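Local coordinates for HTH cro/C1-type domain-containing protein (Pseudomonas aeruginosa, PDB 4O8B) that probably binds promoter DNA in a sequence-specific manner as a transcriptional activator, and controls motility and biofilm formation by modulating the small RNA rsmZ, at residues M1-Y15 and V56-D69. Sequence-based numbering, arbitrary orientation.
Sequences MLGTRLKAARIRAGY and VLQVPMAYLYCPED
The carbonyl oxygen of C66 lies in the guanidinium plane of R5 and takes a nearly straight bond from it, 2.7 Å from R5 NE to C66 O; R5 NH2 adds a weak second bond to the same oxygen and another weak one to P67 O. R5 NH2 also forms a salt bridge with D69 OD1, at 2.7 Å. The carboxylate is met from above its plane, the two flat groups standing 77° apart. Through these bonds of NE and NH2 the arginine is held along one guanidinium edge by both backbone and charge. A bend at chi2 (-72°) turns the chain toward C66 and lays R5 CD over one face of the Y63 ring, a CH-pi contact 4.1 Å from R5 CD to the ring centroid. One turn on, the methyl of A9 meets the edge of that ring at CE2 and also packs on V59 and L64. Helix 3-13 is the first helix of a Cro/C1-type helix-turn-helix domain, and here the end of helix 47-57 and the chain leading to helix 69-79 close over one side of it. At the helix start, L2 N bonds to L64 O at 3.1 Å, while M1 runs alongside L64, M1 CG 3.7 Å from L64 CB. A water links M1 N to the hydroxyl of Y65, which also bonds to S50; the Y65 ring stacks on Y65 of the second subunit. Beyond the Schellman motif that ends the helix at G14, Y15 CE2 packs against V56 CG1 at 4.1 Å.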
loop_
_atom_site.group_PDB
_atom_site.type_symbol
_atom_site.label_atom_id
_atom_site.label_comp_id
_atom_site.label_asym_id
_atom_site.label_seq_id
_atom_site.Cartn_x
_atom_site.Cartn_y
_atom_site.Cartn_z
ATOM N N MET A 1 -0.193 4.362 9.368
ATOM C CA MET A 1 -1.132 4.632 8.246
ATOM C C MET A 1 -1.186 6.128 7.945
ATOM O O MET A 1 -1.244 6.951 8.862
ATOM C CB MET A 1 -2.533 4.132 8.608
ATOM C CG MET A 1 -3.541 4.218 7.469
ATOM S SD MET A 1 -5.202 3.775 8.001
ATOM C CE MET A 1 -5.020 2.006 8.261
ATOM N N LEU A 2 -1.159 6.469 6.664
ATOM C CA LEU A 2 -1.213 7.864 6.246
ATOM C C LEU A 2 -2.580 8.474 6.553
ATOM O O LEU A 2 -3.608 7.991 6.059
ATOM C CB LEU A 2 -0.922 7.989 4.749
ATOM C CG LEU A 2 0.538 8.122 4.311
ATOM C CD1 LEU A 2 1.262 6.792 4.414
ATOM C CD2 LEU A 2 0.568 8.632 2.879
ATOM N N GLY A 3 -2.590 9.527 7.363
ATOM C CA GLY A 3 -3.837 10.180 7.721
ATOM C C GLY A 3 -4.631 10.655 6.524
ATOM O O GLY A 3 -5.818 10.346 6.397
ATOM N N THR A 4 -3.986 11.408 5.644
ATOM C CA THR A 4 -4.643 11.928 4.448
ATOM C C THR A 4 -5.422 10.837 3.719
ATOM O O THR A 4 -6.587 11.020 3.377
ATOM C CB THR A 4 -3.621 12.541 3.467
ATOM O OG1 THR A 4 -2.571 11.599 3.222
ATOM C CG2 THR A 4 -3.036 13.821 4.037
ATOM N N ARG A 5 -4.769 9.705 3.491
ATOM C CA ARG A 5 -5.399 8.579 2.797
ATOM C C ARG A 5 -6.596 8.062 3.585
ATOM O O ARG A 5 -7.626 7.717 3.009
ATOM C CB ARG A 5 -4.384 7.452 2.609
ATOM C CG ARG A 5 -3.111 7.881 1.887
ATOM C CD ARG A 5 -3.361 8.136 0.409
ATOM N NE ARG A 5 -2.190 8.726 -0.239
ATOM C CZ ARG A 5 -2.134 9.981 -0.684
ATOM N NH1 ARG A 5 -3.181 10.785 -0.543
ATOM N NH2 ARG A 5 -1.019 10.433 -1.239
ATOM N N LEU A 6 -6.457 8.013 4.905
ATOM C CA LEU A 6 -7.536 7.544 5.766
ATOM C C LEU A 6 -8.701 8.528 5.726
ATOM O O LEU A 6 -9.861 8.132 5.666
ATOM C CB LEU A 6 -7.034 7.386 7.204
ATOM C CG LEU A 6 -8.059 6.926 8.250
ATOM C CD1 LEU A 6 -8.466 5.479 7.989
ATOM C CD2 LEU A 6 -7.451 7.062 9.634
ATOM N N LYS A 7 -8.384 9.820 5.755
ATOM C CA LYS A 7 -9.402 10.858 5.716
ATOM C C LYS A 7 -10.050 10.888 4.337
ATOM O O LYS A 7 -11.279 10.968 4.214
ATOM C CB LYS A 7 -8.782 12.228 6.024
ATOM C CG LYS A 7 -9.808 13.319 6.323
ATOM C CD LYS A 7 -9.143 14.675 6.539
ATOM C CE LYS A 7 -8.253 14.685 7.776
ATOM N NZ LYS A 7 -9.040 14.527 9.037
ATOM N N ALA A 8 -9.220 10.820 3.299
ATOM C CA ALA A 8 -9.699 10.839 1.920
ATOM C C ALA A 8 -10.595 9.639 1.644
ATOM O O ALA A 8 -11.550 9.732 0.876
ATOM C CB ALA A 8 -8.517 10.842 0.964
ATOM N N ALA A 9 -10.277 8.506 2.274
ATOM C CA ALA A 9 -11.045 7.284 2.087
ATOM C C ALA A 9 -12.352 7.329 2.869
ATOM O O ALA A 9 -13.322 6.660 2.502
ATOM C CB ALA A 9 -10.216 6.086 2.520
ATOM N N ARG A 10 -12.381 8.109 3.951
ATOM C CA ARG A 10 -13.575 8.236 4.767
ATOM C C ARG A 10 -14.556 9.207 4.135
ATOM O O ARG A 10 -15.773 9.063 4.286
ATOM C CB ARG A 10 -13.206 8.695 6.181
ATOM C CG ARG A 10 -14.402 9.121 7.020
ATOM C CD ARG A 10 -14.025 9.320 8.482
ATOM N NE ARG A 10 -13.215 10.519 8.705
ATOM C CZ ARG A 10 -13.651 11.764 8.505
ATOM N NH1 ARG A 10 -14.887 11.984 8.070
ATOM N NH2 ARG A 10 -12.845 12.791 8.745
ATOM N N ILE A 11 -14.028 10.202 3.435
ATOM C CA ILE A 11 -14.864 11.194 2.769
ATOM C C ILE A 11 -15.507 10.589 1.528
ATOM O O ILE A 11 -16.677 10.834 1.241
ATOM C CB ILE A 11 -14.045 12.439 2.351
ATOM C CG1 ILE A 11 -13.581 13.201 3.592
ATOM C CG2 ILE A 11 -14.887 13.337 1.456
ATOM C CD1 ILE A 11 -12.725 14.414 3.278
ATOM N N ARG A 12 -14.731 9.793 0.791
ATOM C CA ARG A 12 -15.233 9.155 -0.420
ATOM C C ARG A 12 -16.352 8.177 -0.088
ATOM O O ARG A 12 -17.304 8.031 -0.851
ATOM C CB ARG A 12 -14.100 8.419 -1.139
ATOM C CG ARG A 12 -14.556 7.642 -2.376
ATOM C CD ARG A 12 -13.444 6.778 -2.946
ATOM N NE ARG A 12 -12.412 7.559 -3.640
ATOM C CZ ARG A 12 -12.570 8.111 -4.842
ATOM N NH1 ARG A 12 -13.718 7.973 -5.495
ATOM N NH2 ARG A 12 -11.581 8.795 -5.391
ATOM N N ALA A 13 -16.236 7.510 1.052
ATOM C CA ALA A 13 -17.239 6.542 1.483
ATOM C C ALA A 13 -18.437 7.233 2.134
ATOM O O ALA A 13 -19.499 6.631 2.295
ATOM C CB ALA A 13 -16.620 5.550 2.460
ATOM N N GLY A 14 -18.258 8.494 2.504
ATOM C CA GLY A 14 -19.336 9.250 3.121
ATOM C C GLY A 14 -19.580 8.900 4.575
ATOM O O GLY A 14 -20.730 8.799 5.011
ATOM N N TYR A 15 -18.504 8.711 5.333
ATOM C CA TYR A 15 -18.625 8.382 6.751
ATOM C C TYR A 15 -18.108 9.511 7.633
ATOM O O TYR A 15 -17.130 10.178 7.294
ATOM C CB TYR A 15 -17.837 7.104 7.080
ATOM C CG TYR A 15 -18.425 5.830 6.525
ATOM C CD1 TYR A 15 -19.767 5.505 6.742
ATOM C CD2 TYR A 15 -17.637 4.932 5.804
ATOM C CE1 TYR A 15 -20.301 4.309 6.264
ATOM C CE2 TYR A 15 -18.167 3.736 5.324
ATOM C CZ TYR A 15 -19.492 3.433 5.554
ATOM O OH TYR A 15 -20.016 2.255 5.084
ATOM N N VAL A 56 -14.030 -1.830 5.643
ATOM C CA VAL A 56 -15.139 -0.903 5.825
ATOM C C VAL A 56 -15.112 0.215 4.794
ATOM O O VAL A 56 -16.107 0.456 4.104
ATOM C CB VAL A 56 -15.112 -0.275 7.235
ATOM C CG1 VAL A 56 -16.245 0.724 7.386
ATOM C CG2 VAL A 56 -15.218 -1.365 8.288
ATOM N N LEU A 57 -13.977 0.899 4.689
ATOM C CA LEU A 57 -13.826 1.998 3.735
ATOM C C LEU A 57 -13.937 1.531 2.289
ATOM O O LEU A 57 -14.115 2.346 1.384
ATOM C CB LEU A 57 -12.490 2.711 3.952
ATOM C CG LEU A 57 -12.465 3.827 4.998
ATOM C CD1 LEU A 57 -11.030 4.282 5.217
ATOM C CD2 LEU A 57 -13.330 4.981 4.528
ATOM N N GLN A 58 -13.820 0.223 2.079
ATOM C CA GLN A 58 -13.912 -0.341 0.735
ATOM C C GLN A 58 -12.749 0.069 -0.159
ATOM O O GLN A 58 -12.917 0.247 -1.371
ATOM C CB GLN A 58 -15.227 0.069 0.074
ATOM C CG GLN A 58 -16.442 -0.734 0.516
ATOM C CD GLN A 58 -16.460 -2.128 -0.073
ATOM O OE1 GLN A 58 -15.668 -2.996 0.302
ATOM N NE2 GLN A 58 -17.370 -2.348 -1.023
ATOM N N VAL A 59 -11.566 0.221 0.432
ATOM C CA VAL A 59 -10.376 0.592 -0.326
ATOM C C VAL A 59 -9.234 -0.352 0.005
ATOM O O VAL A 59 -9.146 -0.869 1.126
ATOM C CB VAL A 59 -9.925 2.041 -0.022
ATOM C CG1 VAL A 59 -10.878 3.026 -0.667
ATOM C CG2 VAL A 59 -9.875 2.257 1.487
ATOM N N PRO A 60 -8.340 -0.607 -0.965
ATOM C CA PRO A 60 -7.198 -1.498 -0.738
ATOM C C PRO A 60 -6.333 -0.990 0.409
ATOM O O PRO A 60 -6.050 0.202 0.496
ATOM C CB PRO A 60 -6.463 -1.457 -2.074
ATOM C CG PRO A 60 -7.565 -1.232 -3.052
ATOM C CD PRO A 60 -8.388 -0.170 -2.368
ATOM N N MET A 61 -5.925 -1.899 1.284
ATOM C CA MET A 61 -5.083 -1.528 2.414
ATOM C C MET A 61 -3.879 -0.735 1.928
ATOM O O MET A 61 -3.431 0.205 2.590
ATOM C CB MET A 61 -4.607 -2.784 3.153
ATOM C CG MET A 61 -3.411 -2.543 4.059
ATOM S SD MET A 61 -2.821 -4.047 4.845
ATOM C CE MET A 61 -3.861 -4.107 6.285
ATOM N N ALA A 62 -3.363 -1.121 0.760
ATOM C CA ALA A 62 -2.206 -0.457 0.177
ATOM C C ALA A 62 -2.432 1.046 0.013
ATOM O O ALA A 62 -1.524 1.842 0.246
ATOM C CB ALA A 62 -1.881 -1.083 -1.176
ATOM N N TYR A 63 -3.642 1.421 -0.390
ATOM C CA TYR A 63 -3.980 2.822 -0.583
ATOM C C TYR A 63 -3.681 3.642 0.671
ATOM O O TYR A 63 -3.081 4.719 0.595
ATOM C CB TYR A 63 -5.461 2.969 -0.937
ATOM C CG TYR A 63 -5.930 4.402 -1.018
ATOM C CD1 TYR A 63 -5.467 5.250 -2.022
ATOM C CD2 TYR A 63 -6.789 4.933 -0.050
ATOM C CE1 TYR A 63 -5.881 6.586 -2.090
ATOM C CE2 TYR A 63 -7.208 6.261 -0.106
ATOM C CZ TYR A 63 -6.733 7.084 -1.116
ATOM O OH TYR A 63 -7.133 8.396 -1.173
ATOM N N LEU A 64 -4.111 3.124 1.816
ATOM C CA LEU A 64 -3.905 3.804 3.096
ATOM C C LEU A 64 -2.428 3.903 3.464
ATOM O O LEU A 64 -2.061 4.598 4.411
ATOM C CB LEU A 64 -4.670 3.064 4.191
ATOM C CG LEU A 64 -6.180 2.936 3.941
ATOM C CD1 LEU A 64 -6.785 1.920 4.894
ATOM C CD2 LEU A 64 -6.840 4.293 4.103
ATOM N N TYR A 65 -1.586 3.215 2.700
ATOM C CA TYR A 65 -0.140 3.222 2.929
ATOM C C TYR A 65 0.602 3.655 1.668
ATOM O O TYR A 65 1.762 3.294 1.468
ATOM C CB TYR A 65 0.337 1.829 3.348
ATOM C CG TYR A 65 0.026 1.465 4.781
ATOM C CD1 TYR A 65 0.811 1.947 5.833
ATOM C CD2 TYR A 65 -1.064 0.647 5.092
ATOM C CE1 TYR A 65 0.531 1.610 7.153
ATOM C CE2 TYR A 65 -1.355 0.308 6.417
ATOM C CZ TYR A 65 -0.558 0.798 7.438
ATOM O OH TYR A 65 -0.848 0.464 8.741
ATOM N N CYS A 66 -0.070 4.429 0.823
ATOM C CA CYS A 66 0.521 4.914 -0.422
ATOM C C CYS A 66 0.823 6.407 -0.359
ATOM O O CYS A 66 -0.026 7.233 -0.685
ATOM C CB CYS A 66 -0.421 4.624 -1.591
ATOM S SG CYS A 66 0.068 5.419 -3.134
ATOM N N PRO A 67 2.038 6.775 0.061
ATOM C CA PRO A 67 2.425 8.188 0.159
ATOM C C PRO A 67 2.490 8.911 -1.190
ATOM O O PRO A 67 2.280 10.120 -1.256
ATOM C CB PRO A 67 3.780 8.133 0.864
ATOM C CG PRO A 67 4.339 6.829 0.397
ATOM C CD PRO A 67 3.146 5.906 0.505
ATOM N N GLU A 68 2.788 8.173 -2.257
ATOM C CA GLU A 68 2.861 8.766 -3.584
ATOM C C GLU A 68 1.461 9.081 -4.085
ATOM O O GLU A 68 0.693 8.181 -4.409
ATOM C CB GLU A 68 3.557 7.825 -4.567
ATOM C CG GLU A 68 5.066 7.682 -4.383
ATOM C CD GLU A 68 5.432 6.684 -3.305
ATOM O OE1 GLU A 68 4.738 5.646 -3.198
ATOM O OE2 GLU A 68 6.434 6.908 -2.589
ATOM N N ASP A 69 1.129 10.368 -4.152
ATOM C CA ASP A 69 -0.202 10.795 -4.600
ATOM C C ASP A 69 -0.636 10.194 -5.934
ATOM O O ASP A 69 -1.773 9.745 -6.066
ATOM C CB ASP A 69 -0.266 12.320 -4.676
ATOM C CG ASP A 69 -0.088 12.988 -3.322
ATOM O OD1 ASP A 69 -0.959 12.805 -2.443
ATOM O OD2 ASP A 69 0.936 13.683 -3.129
HETATM O O HOH W 1 -0.285 2.532 11.162
HETATM O O HOH W 2 -13.776 4.799 0.666
#